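Local coordinates for luciferase-like enzymeAMP-CoA-ligase (Zophobas atratus, PDB 4W8O), which probably activates carboxylic acids with ATP as a luciferase-like AMP-forming CoA ligase of a nonluminescent mealworm, at residues E207-Y211 and C212-C216; H334-D337 and D338-L341. All blocks are in the same frame, centred on the assembly; numbering follows the deposited sequence.

Contact 1: E207-Y211 and C212-C216; sequences ETSFY and CGYDC
Y214 folds back beside the last turn of helix 199-211, its ring alongside the carbonyl of S209. Its CB starts off to one side of the helix, and with CG set between the backbone N and the carbonyl carbon (chi1 57°) the ring swings back toward it. Along the near side of the ring CD2 lies 4.1 Å from S209 O, and CE2 closes to 3.6 Å from the same oxygen, which approaches obliquely. At the tip, OH packs against S209 CB at 3.5 Å. The hydroxyl of S209 itself is held by the carbonyl of V206, one turn back. Water 1 sits 3.1 Å above the centre of one face of the Y214 ring and donates to both S209 O and Y214 O, tying loop to helix end.

This is a helix C-terminus unwinding through a glycine: G213, the first residue to leave helical angles, has positive phi (95°), and its N donates to F210 O at 3.1 Å. C212 N is shared weakly between T208 O and S209 O, as the helical bonding pattern breaks up. The C212 side chain has its CB 3.3 Å from S209 O and packs on L329 and I332 of strand 328-332. F210 CD2 lies over the centre of one face of the Y211 ring, which also stacks with F11.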
loop_
_atom_site.group_PDB
_atom_site.type_symbol
_atom_site.label_atom_id
_atom_site.label_comp_id
_atom_site.label_asym_id
_atom_site.label_seq_id
_atom_site.Cartn_x
_atom_site.Cartn_y
_atom_site.Cartn_z
ATOM N N GLU A 207 0.420 -9.255 -6.030
ATOM C CA GLU A 207 0.815 -10.637 -6.254
ATOM C C GLU A 207 2.318 -10.841 -6.032
ATOM O O GLU A 207 2.724 -11.853 -5.460
ATOM C CB GLU A 207 0.386 -11.110 -7.650
ATOM C CG GLU A 207 -0.016 -12.567 -7.651
ATOM C CD GLU A 207 -0.564 -13.056 -8.978
ATOM O OE1 GLU A 207 -0.892 -12.241 -9.870
ATOM O OE2 GLU A 207 -0.674 -14.284 -9.113
ATOM N N THR A 208 3.131 -9.875 -6.460
ATOM C CA THR A 208 4.574 -9.932 -6.240
ATOM C C THR A 208 4.890 -9.947 -4.744
ATOM O O THR A 208 5.753 -10.705 -4.301
ATOM C CB THR A 208 5.298 -8.750 -6.925
ATOM O OG1 THR A 208 5.154 -8.869 -8.349
ATOM C CG2 THR A 208 6.786 -8.701 -6.561
ATOM N N SER A 209 4.178 -9.134 -3.969
ATOM C CA SER A 209 4.365 -9.115 -2.516
ATOM C C SER A 209 4.012 -10.473 -1.862
ATOM O O SER A 209 4.662 -10.894 -0.904
ATOM C CB SER A 209 3.603 -7.938 -1.864
ATOM O OG SER A 209 2.204 -8.160 -1.754
ATOM N N PHE A 210 3.006 -11.160 -2.397
ATOM C CA PHE A 210 2.664 -12.502 -1.933
ATOM C C PHE A 210 3.806 -13.503 -2.168
ATOM O O PHE A 210 4.149 -14.275 -1.272
ATOM C CB PHE A 210 1.382 -12.998 -2.608
ATOM C CG PHE A 210 1.042 -14.426 -2.291
ATOM C CD1 PHE A 210 0.453 -14.760 -1.083
ATOM C CD2 PHE A 210 1.314 -15.439 -3.202
ATOM C CE1 PHE A 210 0.145 -16.076 -0.781
ATOM C CE2 PHE A 210 1.006 -16.759 -2.911
ATOM C CZ PHE A 210 0.416 -17.077 -1.698
ATOM N N TYR A 211 4.405 -13.477 -3.360
ATOM C CA TYR A 211 5.521 -14.382 -3.669
ATOM C C TYR A 211 6.849 -13.997 -3.009
ATOM O O TYR A 211 7.815 -14.752 -3.089
ATOM C CB TYR A 211 5.677 -14.573 -5.182
ATOM C CG TYR A 211 4.567 -15.438 -5.723
ATOM C CD1 TYR A 211 4.528 -16.802 -5.438
ATOM C CD2 TYR A 211 3.528 -14.889 -6.462
ATOM C CE1 TYR A 211 3.497 -17.601 -5.903
ATOM C CE2 TYR A 211 2.492 -15.678 -6.935
ATOM C CZ TYR A 211 2.482 -17.031 -6.650
ATOM O OH TYR A 211 1.459 -17.814 -7.106
ATOM N N CYS A 212 6.899 -12.843 -2.350
ATOM C CA CYS A 212 8.048 -12.509 -1.500
ATOM C C CYS A 212 8.113 -13.459 -0.311
ATOM O O CYS A 212 9.172 -13.635 0.285
ATOM C CB CYS A 212 7.995 -11.058 -1.024
ATOM S SG CYS A 212 8.405 -9.863 -2.314
ATOM N N GLY A 213 6.970 -14.051 0.033
ATOM C CA GLY A 213 6.926 -15.206 0.921
ATOM C C GLY A 213 6.686 -14.925 2.388
ATOM O O GLY A 213 6.586 -15.859 3.180
ATOM N N TYR A 214 6.574 -13.653 2.763
ATOM C CA TYR A 214 6.420 -13.315 4.175
ATOM C C TYR A 214 4.997 -13.550 4.689
ATOM O O TYR A 214 4.025 -13.470 3.941
ATOM C CB TYR A 214 6.912 -11.887 4.477
ATOM C CG TYR A 214 6.250 -10.781 3.685
ATOM C CD1 TYR A 214 5.037 -10.243 4.088
ATOM C CD2 TYR A 214 6.856 -10.258 2.548
ATOM C CE1 TYR A 214 4.433 -9.227 3.367
ATOM C CE2 TYR A 214 6.257 -9.249 1.818
ATOM C CZ TYR A 214 5.044 -8.737 2.233
ATOM O OH TYR A 214 4.443 -7.728 1.528
ATOM N N ASP A 215 4.905 -13.841 5.983
ATOM C CA ASP A 215 3.657 -14.203 6.654
ATOM C C ASP A 215 2.764 -12.972 6.848
ATOM O O ASP A 215 3.212 -11.973 7.414
ATOM C CB ASP A 215 4.010 -14.826 8.014
ATOM C CG ASP A 215 2.842 -15.535 8.675
ATOM O OD1 ASP A 215 1.672 -15.229 8.369
ATOM O OD2 ASP A 215 3.100 -16.403 9.531
ATOM N N CYS A 216 1.513 -13.057 6.379
ATOM C CA CYS A 216 0.525 -11.972 6.495
ATOM C C CYS A 216 -0.808 -12.440 7.097
ATOM O O CYS A 216 -1.804 -11.721 6.999
ATOM C CB CYS A 216 0.206 -11.383 5.113
ATOM S SG CYS A 216 1.471 -10.327 4.391
HETATM O O HOH W 1 3.655 -11.758 1.568
#

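Contact 2: H334-D337 and D338-L341; sequences HPED and DKHL
D338 reaches back to H334 through a pair of hydrogen bonds, its carboxylate accepting one and its backbone N donating the other. H334 N donates to D338 OD2 at 2.9 Å, meeting the carboxylate on its anti side and 28° out of its plane; D338 N donates in return to H334 O at 3.0 Å. The carboxylate gets there because CG stands beside the backbone N of D338 (chi1 -61°). Further backbone bonding closes a type I turn from E336 to K339, within the surface link between strand 328-332 and the short helix 339-342, with K339 N giving to E336 O at 3.1 Å.

The H334 imidazole accepts D337 N at ND1 and, weakly, E336 N, while H340 NE2 makes a weak bond to D337 O. Packing completes the arrangement: D337 OD2 hangs over the centre of one face of the H334 ring and P335 CD covers the opposite face, while the methylenes of K339 run past E336 O, CG at 3.2 Å.

With D338 cut back to an alanine, the H334 amide would probably lose its carboxylate acceptor, leaving the backbone bond to H334 O to join the two residues. With ND1 accepting two backbone amides, H334 is likely to be neutral, its imidazole acting here as an acceptor.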
loop_
_atom_site.group_PDB
_atom_site.type_symbol
_atom_site.label_atom_id
_atom_site.label_comp_id
_atom_site.label_asym_id
_atom_site.label_seq_id
_atom_site.Cartn_x
_atom_site.Cartn_y
_atom_site.Cartn_z
ATOM N N HIS A 334 13.641 -13.248 1.321
ATOM C CA HIS A 334 12.665 -14.322 1.455
ATOM C C HIS A 334 12.837 -15.009 2.826
ATOM O O HIS A 334 13.958 -15.369 3.197
ATOM C CB HIS A 334 12.841 -15.339 0.327
ATOM C CG HIS A 334 11.702 -16.299 0.203
ATOM N ND1 HIS A 334 11.517 -17.341 1.080
ATOM C CD2 HIS A 334 10.679 -16.365 -0.681
ATOM C CE1 HIS A 334 10.439 -18.021 0.738
ATOM N NE2 HIS A 334 9.907 -17.445 -0.325
ATOM N N PRO A 335 11.735 -15.191 3.585
ATOM C CA PRO A 335 11.837 -15.729 4.950
ATOM C C PRO A 335 12.579 -17.062 5.065
ATOM O O PRO A 335 13.444 -17.200 5.927
ATOM C CB PRO A 335 10.373 -15.903 5.375
ATOM C CG PRO A 335 9.619 -14.939 4.544
ATOM C CD PRO A 335 10.339 -14.883 3.229
ATOM N N GLU A 336 12.223 -18.030 4.224
ATOM C CA GLU A 336 12.865 -19.351 4.230
ATOM C C GLU A 336 14.145 -19.433 3.378
ATOM O O GLU A 336 15.213 -19.764 3.898
ATOM C CB GLU A 336 11.871 -20.418 3.775
ATOM C CG GLU A 336 12.271 -21.829 4.177
ATOM C CD GLU A 336 11.774 -22.877 3.204
ATOM O OE1 GLU A 336 12.223 -22.864 2.038
ATOM O OE2 GLU A 336 10.947 -23.720 3.607
ATOM N N ASP A 337 14.028 -19.152 2.080
ATOM C CA ASP A 337 15.162 -19.217 1.137
ATOM C C ASP A 337 16.376 -18.378 1.546
ATOM O O ASP A 337 17.507 -18.770 1.270
ATOM C CB ASP A 337 14.737 -18.777 -0.274
ATOM C CG ASP A 337 13.554 -19.566 -0.819
ATOM O OD1 ASP A 337 13.362 -20.733 -0.430
ATOM O OD2 ASP A 337 12.807 -19.004 -1.644
ATOM N N ASP A 338 16.144 -17.223 2.172
ATOM C CA ASP A 338 17.234 -16.332 2.602
ATOM C C ASP A 338 17.460 -16.319 4.128
ATOM O O ASP A 338 18.106 -15.403 4.651
ATOM C CB ASP A 338 16.975 -14.894 2.105
ATOM C CG ASP A 338 16.899 -14.793 0.585
ATOM O OD1 ASP A 338 17.602 -15.555 -0.105
ATOM O OD2 ASP A 338 16.139 -13.940 0.078
ATOM N N LYS A 339 16.949 -17.333 4.833
ATOM C CA LYS A 339 16.966 -17.351 6.311
ATOM C C LYS A 339 18.379 -17.176 6.882
ATOM O O LYS A 339 18.588 -16.452 7.860
ATOM C CB LYS A 339 16.306 -18.630 6.856
ATOM C CG LYS A 339 17.051 -19.916 6.543
ATOM C CD LYS A 339 16.158 -21.144 6.649
ATOM C CE LYS A 339 16.739 -22.301 5.849
ATOM N NZ LYS A 339 15.908 -23.533 5.937
ATOM N N HIS A 340 19.335 -17.832 6.240
ATOM C CA HIS A 340 20.753 -17.715 6.583
ATOM C C HIS A 340 21.263 -16.276 6.478
ATOM O O HIS A 340 21.905 -15.783 7.401
ATOM C CB HIS A 340 21.599 -18.651 5.700
ATOM C CG HIS A 340 20.890 -19.125 4.466
ATOM N ND1 HIS A 340 20.302 -20.371 4.378
ATOM C CD2 HIS A 340 20.643 -18.510 3.284
ATOM C CE1 HIS A 340 19.743 -20.509 3.190
ATOM N NE2 HIS A 340 19.934 -19.394 2.508
ATOM N N LEU A 341 20.963 -15.608 5.364
ATOM C CA LEU A 341 21.441 -14.237 5.126
ATOM C C LEU A 341 20.769 -13.201 6.034
ATOM O O LEU A 341 21.352 -12.154 6.328
ATOM C CB LEU A 341 21.240 -13.826 3.661
ATOM C CG LEU A 341 21.854 -14.710 2.569
ATOM C CD1 LEU A 341 21.847 -13.972 1.236
ATOM C CD2 LEU A 341 23.261 -15.153 2.937
#

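Contacts 1 and 2 lie on the same side of the chain's centre, their own centres about 13 Å apart, and pack directly on each other. The loop leaving helix 199-211 lies against H334 and P335, in the loop that follows strand 328-332: C212 O is 3.3 Å from H334 CD2 and 3.4 Å from P335 CD, and Y214 CA is 3.6 Å from P335 CG. Contact 1 is the one that reaches the pocket. The side chain of Y214 comes within about 3 Å of the bound polyethylene glycol, probably from the crystallisation liquor, and L329, against which C212 and Y214 pack, lines the same pocket. Contact 2 stands farther out, at the surface.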